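Long-range contacts in ABC transporter (Caldanaerobius, PDB 4G68), which probably serves as the extracellular solute-binding protein of an ABC transporter, capturing xylan-derived oligosaccharides for uptake by a thermophilic bacterium: residues W44-T48 against V76-Y82; G147-Q153 against G318-M324; M204-D208 against P390-I394; F251-M256 against L411-Q415. All coordinates share one frame; numbering follows the deposited sequence.

Interaction 1 of 4, residues W44-T48 against V76-Y82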
loop_
_atom_site.group_PDB
_atom_site.type_symbol
_atom_site.label_atom_id
_atom_site.label_comp_id
_atom_site.label_asym_id
_atom_site.label_seq_id
_atom_site.Cartn_x
_atom_site.Cartn_y
_atom_site.Cartn_z
ATOM N N TRP C 44 -13.304 -0.526 13.336
ATOM C CA TRP C 44 -12.320 0.518 13.075
ATOM C C TRP C 44 -11.732 0.397 11.683
ATOM O O TRP C 44 -11.460 -0.710 11.225
ATOM C CB TRP C 44 -11.165 0.485 14.072
ATOM C CG TRP C 44 -11.557 0.704 15.541
ATOM C CD1 TRP C 44 -12.813 0.998 16.078
ATOM C CD2 TRP C 44 -10.651 0.649 16.703
ATOM N NE1 TRP C 44 -12.755 1.112 17.466
ATOM C CE2 TRP C 44 -11.485 0.932 17.898
ATOM C CE3 TRP C 44 -9.289 0.405 16.864
ATOM C CZ2 TRP C 44 -10.957 0.928 19.178
ATOM C CZ3 TRP C 44 -8.763 0.409 18.172
ATOM C CH2 TRP C 44 -9.583 0.669 19.299
ATOM N N ASN C 45 -11.505 1.543 11.028
ATOM C CA ASN C 45 -10.822 1.588 9.712
ATOM C C ASN C 45 -10.072 2.917 9.527
ATOM O O ASN C 45 -10.158 3.813 10.398
ATOM C CB ASN C 45 -11.804 1.303 8.558
ATOM C CG ASN C 45 -12.856 2.384 8.414
ATOM O OD1 ASN C 45 -12.597 3.435 7.810
ATOM N ND2 ASN C 45 -14.031 2.151 8.990
ATOM N N LEU C 46 -9.334 3.037 8.419
ATOM C CA LEU C 46 -8.495 4.220 8.192
ATOM C C LEU C 46 -8.933 5.090 6.997
ATOM O O LEU C 46 -8.188 6.013 6.582
ATOM C CB LEU C 46 -7.024 3.843 8.064
ATOM C CG LEU C 46 -6.587 2.919 6.921
ATOM C CD1 LEU C 46 -7.162 3.296 5.554
ATOM C CD2 LEU C 46 -5.064 2.861 6.830
ATOM N N PHE C 47 -10.138 4.821 6.464
ATOM C CA PHE C 47 -10.671 5.589 5.311
ATOM C C PHE C 47 -11.138 7.025 5.611
ATOM O O PHE C 47 -12.347 7.342 5.676
ATOM C CB PHE C 47 -11.742 4.796 4.570
ATOM C CG PHE C 47 -11.204 3.593 3.865
ATOM C CD1 PHE C 47 -10.485 3.717 2.679
ATOM C CD2 PHE C 47 -11.409 2.322 4.392
ATOM C CE1 PHE C 47 -9.990 2.583 2.036
ATOM C CE2 PHE C 47 -10.897 1.195 3.766
ATOM C CZ PHE C 47 -10.192 1.325 2.574
ATOM N N THR C 48 -10.153 7.905 5.719
ATOM C CA THR C 48 -10.360 9.250 6.250
ATOM C C THR C 48 -10.673 10.307 5.187
ATOM O O THR C 48 -11.415 11.260 5.448
ATOM C CB THR C 48 -9.132 9.664 7.064
ATOM O OG1 THR C 48 -9.261 11.018 7.467
ATOM C CG2 THR C 48 -7.850 9.492 6.270
ATOM N N VAL C 76 -13.079 6.151 12.828
ATOM C CA VAL C 76 -12.108 6.302 11.739
ATOM C C VAL C 76 -10.869 7.095 12.184
ATOM O O VAL C 76 -10.981 8.128 12.849
ATOM C CB VAL C 76 -12.786 6.886 10.485
ATOM C CG1 VAL C 76 -13.672 8.066 10.830
ATOM C CG2 VAL C 76 -11.779 7.232 9.413
ATOM N N THR C 77 -9.690 6.584 11.827
ATOM C CA THR C 77 -8.425 7.165 12.266
ATOM C C THR C 77 -7.500 7.205 11.083
ATOM O O THR C 77 -7.435 6.229 10.335
ATOM C CB THR C 77 -7.766 6.301 13.367
ATOM O OG1 THR C 77 -8.712 6.064 14.424
ATOM C CG2 THR C 77 -6.499 6.995 13.919
ATOM N N GLU C 78 -6.756 8.310 10.952
ATOM C CA GLU C 78 -5.750 8.451 9.899
ATOM C C GLU C 78 -4.777 7.262 9.929
ATOM O O GLU C 78 -4.309 6.830 11.001
ATOM C CB GLU C 78 -5.013 9.811 9.974
ATOM C CG GLU C 78 -3.928 10.022 8.892
ATOM C CD GLU C 78 -2.618 9.324 9.193
ATOM O OE1 GLU C 78 -2.262 9.206 10.390
ATOM O OE2 GLU C 78 -1.937 8.825 8.247
ATOM N N ASN C 79 -4.511 6.734 8.734
ATOM C CA ASN C 79 -3.551 5.656 8.485
ATOM C C ASN C 79 -2.375 5.457 9.506
ATOM O O ASN C 79 -2.222 4.379 10.140
ATOM C CB ASN C 79 -2.994 5.890 7.047
ATOM C CG ASN C 79 -1.958 4.904 6.667
ATOM O OD1 ASN C 79 -2.058 3.729 7.037
ATOM N ND2 ASN C 79 -0.931 5.351 5.941
ATOM N N ASP C 80 -1.527 6.465 9.665
ATOM C CA ASP C 80 -0.340 6.272 10.497
ATOM C C ASP C 80 -0.667 6.257 11.985
ATOM O O ASP C 80 -0.068 5.490 12.764
ATOM C CB ASP C 80 0.760 7.273 10.126
ATOM C CG ASP C 80 1.492 6.859 8.872
ATOM O OD1 ASP C 80 2.269 5.866 8.918
ATOM O OD2 ASP C 80 1.266 7.485 7.820
ATOM N N ALA C 81 -1.644 7.074 12.351
ATOM C CA ALA C 81 -2.186 7.105 13.718
ATOM C C ALA C 81 -2.973 5.812 14.029
ATOM O O ALA C 81 -3.064 5.374 15.197
ATOM C CB ALA C 81 -3.066 8.347 13.909
ATOM N N TYR C 82 -3.540 5.205 12.985
ATOM C CA TYR C 82 -4.347 3.998 13.156
ATOM C C TYR C 82 -3.431 2.812 13.527
ATOM O O TYR C 82 -3.759 1.955 14.363
ATOM C CB TYR C 82 -5.112 3.728 11.844
ATOM C CG TYR C 82 -5.933 2.469 11.900
ATOM C CD1 TYR C 82 -7.228 2.481 12.441
ATOM C CD2 TYR C 82 -5.426 1.259 11.407
ATOM C CE1 TYR C 82 -7.975 1.330 12.491
ATOM C CE2 TYR C 82 -6.169 0.077 11.483
ATOM C CZ TYR C 82 -7.434 0.120 12.022
ATOM O OH TYR C 82 -8.170 -1.033 12.085
#

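Interaction 2 of 4, residues G147-Q153 against G318-M324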
loop_
_atom_site.group_PDB
_atom_site.type_symbol
_atom_site.label_atom_id
_atom_site.label_comp_id
_atom_site.label_asym_id
_atom_site.label_seq_id
_atom_site.Cartn_x
_atom_site.Cartn_y
_atom_site.Cartn_z
ATOM N N GLY C 147 -8.609 -13.776 8.792
ATOM C CA GLY C 147 -9.108 -12.503 8.304
ATOM C C GLY C 147 -9.892 -12.694 7.007
ATOM O O GLY C 147 -9.756 -13.723 6.352
ATOM N N ILE C 148 -10.717 -11.703 6.676
ATOM C CA ILE C 148 -11.467 -11.672 5.420
ATOM C C ILE C 148 -10.742 -10.615 4.554
ATOM O O ILE C 148 -10.776 -9.433 4.878
ATOM C CB ILE C 148 -12.961 -11.238 5.663
ATOM C CG1 ILE C 148 -13.722 -12.230 6.601
ATOM C CG2 ILE C 148 -13.703 -11.041 4.355
ATOM C CD1 ILE C 148 -13.592 -13.713 6.263
ATOM N N PRO C 149 -10.076 -11.035 3.456
ATOM C CA PRO C 149 -9.357 -10.067 2.627
ATOM C C PRO C 149 -10.361 -9.133 1.961
ATOM O O PRO C 149 -11.534 -9.543 1.744
ATOM C CB PRO C 149 -8.621 -10.956 1.589
ATOM C CG PRO C 149 -8.700 -12.334 2.149
ATOM C CD PRO C 149 -9.997 -12.382 2.890
ATOM N N PHE C 150 -9.951 -7.894 1.652
ATOM C CA PHE C 150 -10.853 -7.025 0.863
ATOM C C PHE C 150 -10.172 -6.236 -0.267
ATOM O O PHE C 150 -10.835 -5.862 -1.227
ATOM C CB PHE C 150 -11.677 -6.100 1.746
ATOM C CG PHE C 150 -10.903 -4.922 2.300
ATOM C CD1 PHE C 150 -10.836 -3.718 1.596
ATOM C CD2 PHE C 150 -10.271 -5.010 3.549
ATOM C CE1 PHE C 150 -10.097 -2.632 2.090
ATOM C CE2 PHE C 150 -9.570 -3.916 4.069
ATOM C CZ PHE C 150 -9.481 -2.731 3.335
ATOM N N ASP C 151 -8.867 -5.996 -0.151
ATOM C CA ASP C 151 -8.149 -5.331 -1.246
ATOM C C ASP C 151 -6.680 -5.729 -1.452
ATOM O O ASP C 151 -6.085 -6.437 -0.644
ATOM C CB ASP C 151 -8.424 -3.796 -1.274
ATOM C CG ASP C 151 -7.593 -2.966 -0.257
ATOM O OD1 ASP C 151 -6.606 -3.442 0.318
ATOM O OD2 ASP C 151 -7.928 -1.757 -0.092
ATOM N N GLN C 152 -6.142 -5.346 -2.598
ATOM C CA GLN C 152 -4.810 -5.707 -2.956
ATOM C C GLN C 152 -4.098 -4.453 -3.331
ATOM O O GLN C 152 -4.707 -3.525 -3.837
ATOM C CB GLN C 152 -4.708 -6.737 -4.088
ATOM C CG GLN C 152 -5.861 -6.869 -5.048
ATOM C CD GLN C 152 -5.602 -7.932 -6.134
ATOM O OE1 GLN C 152 -4.559 -7.928 -6.818
ATOM N NE2 GLN C 152 -6.560 -8.866 -6.279
ATOM N N GLN C 153 -2.801 -4.415 -3.026
ATOM C CA GLN C 153 -1.982 -3.263 -3.423
ATOM C C GLN C 153 -1.089 -3.604 -4.607
ATOM O O GLN C 153 -0.824 -4.809 -4.914
ATOM C CB GLN C 153 -1.077 -2.821 -2.208
ATOM C CG GLN C 153 -1.890 -2.382 -0.922
ATOM C CD GLN C 153 -1.011 -1.915 0.280
ATOM O OE1 GLN C 153 0.201 -1.974 0.234
ATOM N NE2 GLN C 153 -1.633 -1.489 1.361
ATOM N N GLY C 318 0.387 -6.806 -3.390
ATOM C CA GLY C 318 -0.135 -8.160 -3.008
ATOM C C GLY C 318 -1.485 -7.978 -2.319
ATOM O O GLY C 318 -1.915 -6.833 -2.123
ATOM N N THR C 319 -2.145 -9.081 -1.960
ATOM C CA THR C 319 -3.460 -9.006 -1.301
ATOM C C THR C 319 -3.233 -8.859 0.203
ATOM O O THR C 319 -3.020 -9.821 0.925
ATOM C CB THR C 319 -4.355 -10.209 -1.613
ATOM O OG1 THR C 319 -4.497 -10.328 -3.027
ATOM C CG2 THR C 319 -5.754 -10.050 -0.922
ATOM N N VAL C 320 -3.314 -7.629 0.686
ATOM C CA VAL C 320 -2.868 -7.388 2.035
ATOM C C VAL C 320 -3.905 -6.643 2.835
ATOM O O VAL C 320 -3.792 -6.630 4.059
ATOM C CB VAL C 320 -1.553 -6.555 2.069
ATOM C CG1 VAL C 320 -0.334 -7.398 1.613
ATOM C CG2 VAL C 320 -1.708 -5.319 1.176
ATOM N N GLY C 321 -4.883 -5.987 2.175
ATOM C CA GLY C 321 -5.916 -5.271 2.940
ATOM C C GLY C 321 -6.909 -6.327 3.438
ATOM O O GLY C 321 -7.396 -7.119 2.665
ATOM N N ALA C 322 -7.142 -6.389 4.747
ATOM C CA ALA C 322 -8.094 -7.377 5.310
ATOM C C ALA C 322 -8.840 -6.775 6.516
ATOM O O ALA C 322 -8.416 -5.739 7.064
ATOM C CB ALA C 322 -7.420 -8.688 5.687
ATOM N N LEU C 323 -9.970 -7.414 6.852
ATOM C CA LEU C 323 -10.715 -7.174 8.100
ATOM C C LEU C 323 -10.503 -8.361 9.043
ATOM O O LEU C 323 -10.612 -9.501 8.617
ATOM C CB LEU C 323 -12.216 -6.977 7.837
ATOM C CG LEU C 323 -12.591 -5.882 6.822
ATOM C CD1 LEU C 323 -14.094 -5.738 6.671
ATOM C CD2 LEU C 323 -11.969 -4.550 7.233
HETATM N N MSE C 324 -10.205 -8.072 10.319
HETATM C CA MSE C 324 -10.080 -9.146 11.344
HETATM C C MSE C 324 -11.137 -8.931 12.411
HETATM O O MSE C 324 -11.595 -7.807 12.641
HETATM C CB MSE C 324 -8.655 -9.148 11.865
HETATM C CG MSE C 324 -7.759 -9.856 10.849
HETATM SE SE MSE C 324 -5.947 -9.914 11.642
HETATM C CE MSE C 324 -5.204 -11.052 10.228
#

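Interaction 3 of 4, residues M204-D208 against P390-I394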
loop_
_atom_site.group_PDB
_atom_site.type_symbol
_atom_site.label_atom_id
_atom_site.label_comp_id
_atom_site.label_asym_id
_atom_site.label_seq_id
_atom_site.Cartn_x
_atom_site.Cartn_y
_atom_site.Cartn_z
ATOM N N MET C 204 9.915 4.665 1.612
ATOM C CA MET C 204 10.339 3.304 1.783
ATOM C C MET C 204 9.909 2.513 0.509
ATOM O O MET C 204 10.698 1.833 -0.034
ATOM C CB MET C 204 9.664 2.773 3.064
ATOM C CG MET C 204 10.333 1.606 3.725
ATOM S SD MET C 204 9.138 0.353 4.341
ATOM C CE MET C 204 8.206 0.101 2.799
ATOM N N TRP C 205 8.636 2.584 0.103
ATOM C CA TRP C 205 8.211 2.152 -1.298
ATOM C C TRP C 205 9.225 2.298 -2.466
ATOM O O TRP C 205 9.419 1.350 -3.311
ATOM C CB TRP C 205 6.872 2.813 -1.653
ATOM C CG TRP C 205 5.752 2.070 -1.000
ATOM C CD1 TRP C 205 5.537 1.892 0.374
ATOM C CD2 TRP C 205 4.698 1.289 -1.656
ATOM N NE1 TRP C 205 4.477 1.030 0.591
ATOM C CE2 TRP C 205 3.935 0.638 -0.578
ATOM C CE3 TRP C 205 4.365 1.016 -2.971
ATOM C CZ2 TRP C 205 2.829 -0.158 -0.846
ATOM C CZ3 TRP C 205 3.277 0.223 -3.240
ATOM C CH2 TRP C 205 2.528 -0.376 -2.206
ATOM N N TYR C 206 9.842 3.485 -2.554
ATOM C CA TYR C 206 10.839 3.767 -3.558
ATOM C C TYR C 206 11.983 2.808 -3.373
ATOM O O TYR C 206 12.380 2.146 -4.354
ATOM C CB TYR C 206 11.344 5.234 -3.430
ATOM C CG TYR C 206 10.418 6.318 -3.873
ATOM C CD1 TYR C 206 10.859 7.252 -4.813
ATOM C CD2 TYR C 206 9.161 6.522 -3.280
ATOM C CE1 TYR C 206 10.048 8.278 -5.223
ATOM C CE2 TYR C 206 8.343 7.587 -3.669
ATOM C CZ TYR C 206 8.815 8.465 -4.634
ATOM O OH TYR C 206 8.040 9.522 -5.107
ATOM N N TYR C 207 12.498 2.699 -2.132
ATOM C CA TYR C 207 13.690 1.845 -1.904
ATOM C C TYR C 207 13.367 0.378 -2.132
ATOM O O TYR C 207 14.069 -0.320 -2.848
ATOM C CB TYR C 207 14.268 1.992 -0.443
ATOM C CG TYR C 207 15.350 0.997 -0.277
ATOM C CD1 TYR C 207 16.659 1.302 -0.652
ATOM C CD2 TYR C 207 15.063 -0.306 0.125
ATOM C CE1 TYR C 207 17.664 0.320 -0.580
ATOM C CE2 TYR C 207 16.027 -1.289 0.163
ATOM C CZ TYR C 207 17.342 -0.971 -0.159
ATOM O OH TYR C 207 18.292 -1.970 -0.055
ATOM N N ASP C 208 12.305 -0.114 -1.479
ATOM C CA ASP C 208 11.800 -1.481 -1.786
ATOM C C ASP C 208 11.695 -1.818 -3.270
ATOM O O ASP C 208 12.174 -2.886 -3.700
ATOM C CB ASP C 208 10.444 -1.732 -1.136
ATOM C CG ASP C 208 10.493 -1.675 0.365
ATOM O OD1 ASP C 208 11.575 -1.462 0.889
ATOM O OD2 ASP C 208 9.426 -1.806 1.029
ATOM N N PRO C 390 4.946 -7.957 -0.700
ATOM C CA PRO C 390 4.426 -6.718 -0.038
ATOM C C PRO C 390 5.524 -5.747 0.375
ATOM O O PRO C 390 6.700 -6.136 0.483
ATOM C CB PRO C 390 3.697 -7.261 1.216
ATOM C CG PRO C 390 3.358 -8.711 0.876
ATOM C CD PRO C 390 4.534 -9.182 0.032
ATOM N N ALA C 391 5.150 -4.511 0.623
ATOM C CA ALA C 391 6.086 -3.488 1.137
ATOM C C ALA C 391 6.709 -4.002 2.416
ATOM O O ALA C 391 6.051 -4.734 3.223
ATOM C CB ALA C 391 5.324 -2.233 1.432
ATOM N N TRP C 392 7.970 -3.630 2.655
ATOM C CA TRP C 392 8.737 -4.313 3.756
ATOM C C TRP C 392 8.234 -4.012 5.157
ATOM O O TRP C 392 8.393 -4.810 6.101
ATOM C CB TRP C 392 10.212 -3.944 3.604
ATOM C CG TRP C 392 10.881 -4.473 2.319
ATOM C CD1 TRP C 392 10.289 -4.847 1.108
ATOM C CD2 TRP C 392 12.318 -4.599 2.106
ATOM N NE1 TRP C 392 11.244 -5.249 0.191
ATOM C CE2 TRP C 392 12.497 -5.100 0.732
ATOM C CE3 TRP C 392 13.452 -4.370 2.912
ATOM C CZ2 TRP C 392 13.756 -5.365 0.209
ATOM C CZ3 TRP C 392 14.695 -4.599 2.358
ATOM C CH2 TRP C 392 14.844 -5.087 1.027
ATOM N N ASP C 393 7.618 -2.844 5.347
ATOM C CA ASP C 393 7.021 -2.491 6.611
ATOM C C ASP C 393 5.719 -3.266 6.930
ATOM O O ASP C 393 5.344 -3.346 8.121
ATOM C CB ASP C 393 6.807 -0.966 6.821
ATOM C CG ASP C 393 5.706 -0.331 5.894
ATOM O OD1 ASP C 393 5.285 -1.018 4.923
ATOM O OD2 ASP C 393 5.318 0.905 6.104
ATOM N N ILE C 394 5.039 -3.772 5.887
ATOM C CA ILE C 394 3.916 -4.738 6.044
ATOM C C ILE C 394 4.432 -6.156 6.144
ATOM O O ILE C 394 3.700 -7.013 6.668
ATOM C CB ILE C 394 2.987 -4.783 4.820
ATOM C CG1 ILE C 394 2.186 -3.504 4.675
ATOM C CG2 ILE C 394 2.049 -6.019 4.846
ATOM C CD1 ILE C 394 1.362 -3.495 3.397
HETATM O O HOH W 1 3.367 0.092 3.388
HETATM O O HOH W 2 11.735 -5.578 -2.650
#

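Interaction 4 of 4, residues F251-M256 against L411-Q415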
loop_
_atom_site.group_PDB
_atom_site.type_symbol
_atom_site.label_atom_id
_atom_site.label_comp_id
_atom_site.label_asym_id
_atom_site.label_seq_id
_atom_site.Cartn_x
_atom_site.Cartn_y
_atom_site.Cartn_z
ATOM N N PHE C 251 13.224 15.571 -5.474
ATOM C CA PHE C 251 12.276 15.971 -4.410
ATOM C C PHE C 251 12.370 17.437 -4.033
ATOM O O PHE C 251 13.460 18.005 -4.033
ATOM C CB PHE C 251 12.370 15.029 -3.172
ATOM C CG PHE C 251 12.448 13.539 -3.564
ATOM C CD1 PHE C 251 11.302 12.850 -4.052
ATOM C CD2 PHE C 251 13.678 12.827 -3.491
ATOM C CE1 PHE C 251 11.406 11.524 -4.476
ATOM C CE2 PHE C 251 13.766 11.508 -3.897
ATOM C CZ PHE C 251 12.649 10.847 -4.385
ATOM N N ASP C 252 11.247 18.050 -3.700
ATOM C CA ASP C 252 11.246 19.409 -3.166
ATOM C C ASP C 252 12.127 19.475 -1.909
ATOM O O ASP C 252 12.249 18.494 -1.182
ATOM C CB ASP C 252 9.843 19.850 -2.798
ATOM C CG ASP C 252 9.037 20.355 -4.000
ATOM O OD1 ASP C 252 9.566 21.101 -4.876
ATOM O OD2 ASP C 252 7.831 20.013 -4.052
ATOM N N SER C 253 12.732 20.626 -1.651
ATOM C CA SER C 253 13.588 20.815 -0.465
ATOM C C SER C 253 12.993 20.252 0.881
ATOM O O SER C 253 13.649 19.490 1.595
ATOM C CB SER C 253 13.995 22.305 -0.344
ATOM O OG SER C 253 14.515 22.821 -1.586
ATOM N N GLY C 254 11.757 20.604 1.211
ATOM C CA GLY C 254 11.153 20.139 2.481
ATOM C C GLY C 254 10.368 18.821 2.494
ATOM O O GLY C 254 9.506 18.589 3.390
ATOM N N PHE C 255 10.665 17.940 1.538
ATOM C CA PHE C 255 9.874 16.694 1.374
ATOM C C PHE C 255 9.853 15.848 2.648
ATOM O O PHE C 255 8.842 15.210 2.924
ATOM C CB PHE C 255 10.336 15.897 0.132
ATOM C CG PHE C 255 11.656 15.158 0.296
ATOM C CD1 PHE C 255 11.670 13.792 0.416
ATOM C CD2 PHE C 255 12.878 15.827 0.312
ATOM C CE1 PHE C 255 12.845 13.099 0.553
ATOM C CE2 PHE C 255 14.074 15.123 0.426
ATOM C CZ PHE C 255 14.054 13.771 0.572
ATOM N N MET C 256 10.952 15.871 3.435
ATOM C CA MET C 256 11.051 15.042 4.670
ATOM C C MET C 256 10.087 15.486 5.784
ATOM O O MET C 256 9.779 14.695 6.689
ATOM C CB MET C 256 12.497 14.864 5.189
ATOM C CG MET C 256 13.266 13.784 4.437
ATOM S SD MET C 256 15.037 13.639 4.712
ATOM C CE MET C 256 15.536 15.355 4.805
ATOM N N LEU C 411 18.943 7.445 4.415
ATOM C CA LEU C 411 19.366 7.493 3.009
ATOM C C LEU C 411 18.854 8.739 2.277
ATOM O O LEU C 411 19.642 9.446 1.613
ATOM C CB LEU C 411 18.933 6.237 2.225
ATOM C CG LEU C 411 19.654 4.911 2.486
ATOM C CD1 LEU C 411 18.941 3.777 1.736
ATOM C CD2 LEU C 411 21.131 4.982 2.088
ATOM N N PHE C 412 17.543 8.995 2.359
ATOM C CA PHE C 412 16.965 10.213 1.740
ATOM C C PHE C 412 17.636 11.497 2.278
ATOM O O PHE C 412 17.704 12.543 1.571
ATOM C CB PHE C 412 15.476 10.295 2.004
ATOM C CG PHE C 412 14.623 9.464 1.059
ATOM C CD1 PHE C 412 14.147 8.160 1.442
ATOM C CD2 PHE C 412 14.307 9.939 -0.214
ATOM C CE1 PHE C 412 13.341 7.415 0.586
ATOM C CE2 PHE C 412 13.496 9.204 -1.071
ATOM C CZ PHE C 412 13.025 7.923 -0.684
ATOM N N ALA C 413 18.093 11.413 3.528
ATOM C CA ALA C 413 18.536 12.597 4.300
ATOM C C ALA C 413 20.005 12.796 4.104
ATOM O O ALA C 413 20.574 13.758 4.613
ATOM C CB ALA C 413 18.260 12.422 5.787
ATOM N N LYS C 414 20.624 11.872 3.375
ATOM C CA LYS C 414 22.065 11.933 3.092
ATOM C C LYS C 414 22.888 11.858 4.393
ATOM O O LYS C 414 24.000 12.411 4.455
ATOM C CB LYS C 414 22.400 13.214 2.303
ATOM C CG LYS C 414 21.726 13.338 0.940
ATOM C CD LYS C 414 22.288 12.332 -0.057
ATOM C CE LYS C 414 23.602 12.853 -0.618
ATOM N NZ LYS C 414 24.229 11.901 -1.567
ATOM N N GLN C 415 22.327 11.175 5.411
ATOM C CA GLN C 415 22.982 10.968 6.725
ATOM C C GLN C 415 23.622 9.579 6.887
ATOM O O GLN C 415 24.464 9.368 7.770
ATOM C CB GLN C 415 22.020 11.220 7.878
ATOM C CG GLN C 415 21.543 12.652 7.985
ATOM C CD GLN C 415 20.409 12.805 8.972
ATOM O OE1 GLN C 415 20.370 12.100 9.992
ATOM N NE2 GLN C 415 19.496 13.747 8.685
#

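Interaction 1 of 4, residues W44-T48 against V76-Y82
Y82 reaches back from helix 79-91 to the end of strand 40-45, and its side chain can be followed atom by atom. Its CG stands opposite the backbone N (chi1 178°), which directs the ring at residues 44-46 rather than along its own helix. CB and CG of Y82 both lie 4.2 Å from CB of L46. CD1 of Y82 then approaches O of N45 obliquely, and CE1 of Y82 meets CB of W44 at 3.7 Å, near the ring plane, at the edge. At the tip, OH of Y82 comes within 3.4 Å of O of W44, but its hydrogen bond is to the backbone O of Q100 on strand 98-102, tying the ring to the next strand.

The backbones pair as parallel strands, N45 opposite V76. One nearly straight bond, 161° at the hydrogen, runs from N of T77 to O of N45 at 3.2 Å and lies in the carbonyl plane. Past it CA of L46 makes a CA-H...O contact to O of T77 (3.1 Å), while OD1 of N45 takes N of F47 on a lone pair, an Asx turn, and CD2 of L46 packs beside N79. E78 caps helix 79-91, its OE1 accepting from N of A81 at 3.0 Å. Two adjacent parallel strands, each leading through a short loop toward a helix, are typical of the alpha/beta lobes of periplasmic-binding-protein folds.

Interaction 2 of 4, residues G147-Q153 against G318-M324
Two classic beta bulges fall back to back in this antiparallel pair: F150 and D151 both face G321, and V320 and G321 both face D151. O of G321 receives N of F150 at 2.9 Å and, weakly, N of D151; O of D151 in turn receives N of G321 at 3.1 Å and, weakly, N of V320. Each carbonyl thus serves two consecutive amides, and the register shifts by one residue between P149 and D151.

Reciprocal bonds frame the bulges. I148 and L323 exchange two bonds of 2.9 Å, N of each to O of the other, and Q153 and G318 do likewise, N of Q153 meeting O of G318 at 2.7 Å. A CB on G321 would fall 1.9 Å from OD1 of D151, a clash, so glycine fits here. The ring of F150, its CG set between backbone N and carbonyl carbon (chi1 76°), lies obliquely across the G321-A322 peptide, and CE2 of F150 reaches CD2 of L323 at 4.0 Å. Farther along, CG2 of V320 meets CG of Q153 at 3.6 Å, the two side chains crossing at about a right angle.

Helix 332-353 packs on I148, F150 and L323. Strand 98-102 continues the sheet beyond 317-325 through backbone bonds to A322 and M324, while F150 and Q152 bond on their other side to A359 and L357.

Interaction 3 of 4, residues M204-D208 against P390-I394
D208 and W392 lie flat against each other, carboxylate over indole, with their planes only 21° apart. The D208 torsion (chi1 -63°, CG anti to the carbonyl carbon) swings the carboxylate there. The two side chains slide past one another in opposite directions, and OD1 of D208 sits 3.3 Å above the ring plane, offset toward its rim. CB of D208 continues the cover as a CH-pi contact, 4.1 Å from the centroid of the five-membered ring. OD2 of D208 accepts N of W392 at 2.8 Å in an almost straight bond, although the position of OD2 is less certain, and OD1 is held by H404.

Y207 is turned quite differently. It presents its edge to the face of the six-membered ring of W392, with planes at 85° and centroids 5.9 Å apart. In the plane of the indole, NE1 of W392 donates to a water that also binds O of D208. Replacing W392 by an alanine would probably leave the carboxylate of D208 without its flat partner, the edge of Y207 facing a gap and that water short of its indole donor.

M204 and W205 complete the contact from the same helix. SD of M204 lies 3.7 Å from CB of D393, and NE1 of W205 is 3.5 Å from CB of A391; a second water joins that NE1 to OD1 of D393.

Helix 201-215 is thereby packed against the start of helix 392-395. H404 of helix 398-412 stacks on W392, helix 233-248 lies against Y206 and Y207, and Q153 of strand 144-160 touches W205.

Interaction 4 of 4, residues F251-M256 against L411-Q415
Aromatic packing carries most of this contact, with F412 as its centre. The F412 ring turns its edge to the face of F251 in an offset edge-to-face pair, planes at 66° and centroids 5.6 Å apart; CE2 of F412 makes the approach, 3.7 Å from CE2 of F251. F255 meets F412 obliquely, with planes at 62°, and CE1 of F255 lies 3.6 Å from CD2 of F412. A chi1 of 75° tucks the F255 ring in over its own backbone, with CB of F251 over one face and CG of M256 over the other.

The three phenylalanines form an aromatic cluster between a type I turn, D252 to F255, and the C-terminal end of helix 398-412, which closes in a Schellman motif at K414. An alanine in place of F412 would probably open a gap between the turn and this helix end, leaving F251 and F255 without the ring on which both pack.

Thioether packing adds the outer part. SD of M256 rests 3.6 Å from CB of A413 and 4.3 Å from CB of F412. L195, from a neighbouring loop, touches the side chains of F251, F255 and F412, and L242 of helix 233-248 also packs on F412.

Interactions 1 and 2 belong to one mixed sheet and meet where CZ of F47 packs on CE1 of F150, 4.0 Å apart. Interactions 3 and 4 join helices and loops: helix 201-215 of interaction 3 packs through Y206 on F251 and F412 of interaction 4. Between the two groups, Q153 and V320 of interaction 2 touch W205, P390 and I394 of interaction 3. Interactions 2 and 3 are buried; interaction 1 is partly buried; interaction 4 is also largely buried, though its centre lies about 21 Å from the centre of the chain and M256 is exposed. One strand bond and a tyrosine ring mark 1, backbone bonds dominate 2, a carboxylate, indole and waters mark 3, and 4 has no hydrogen bond across it.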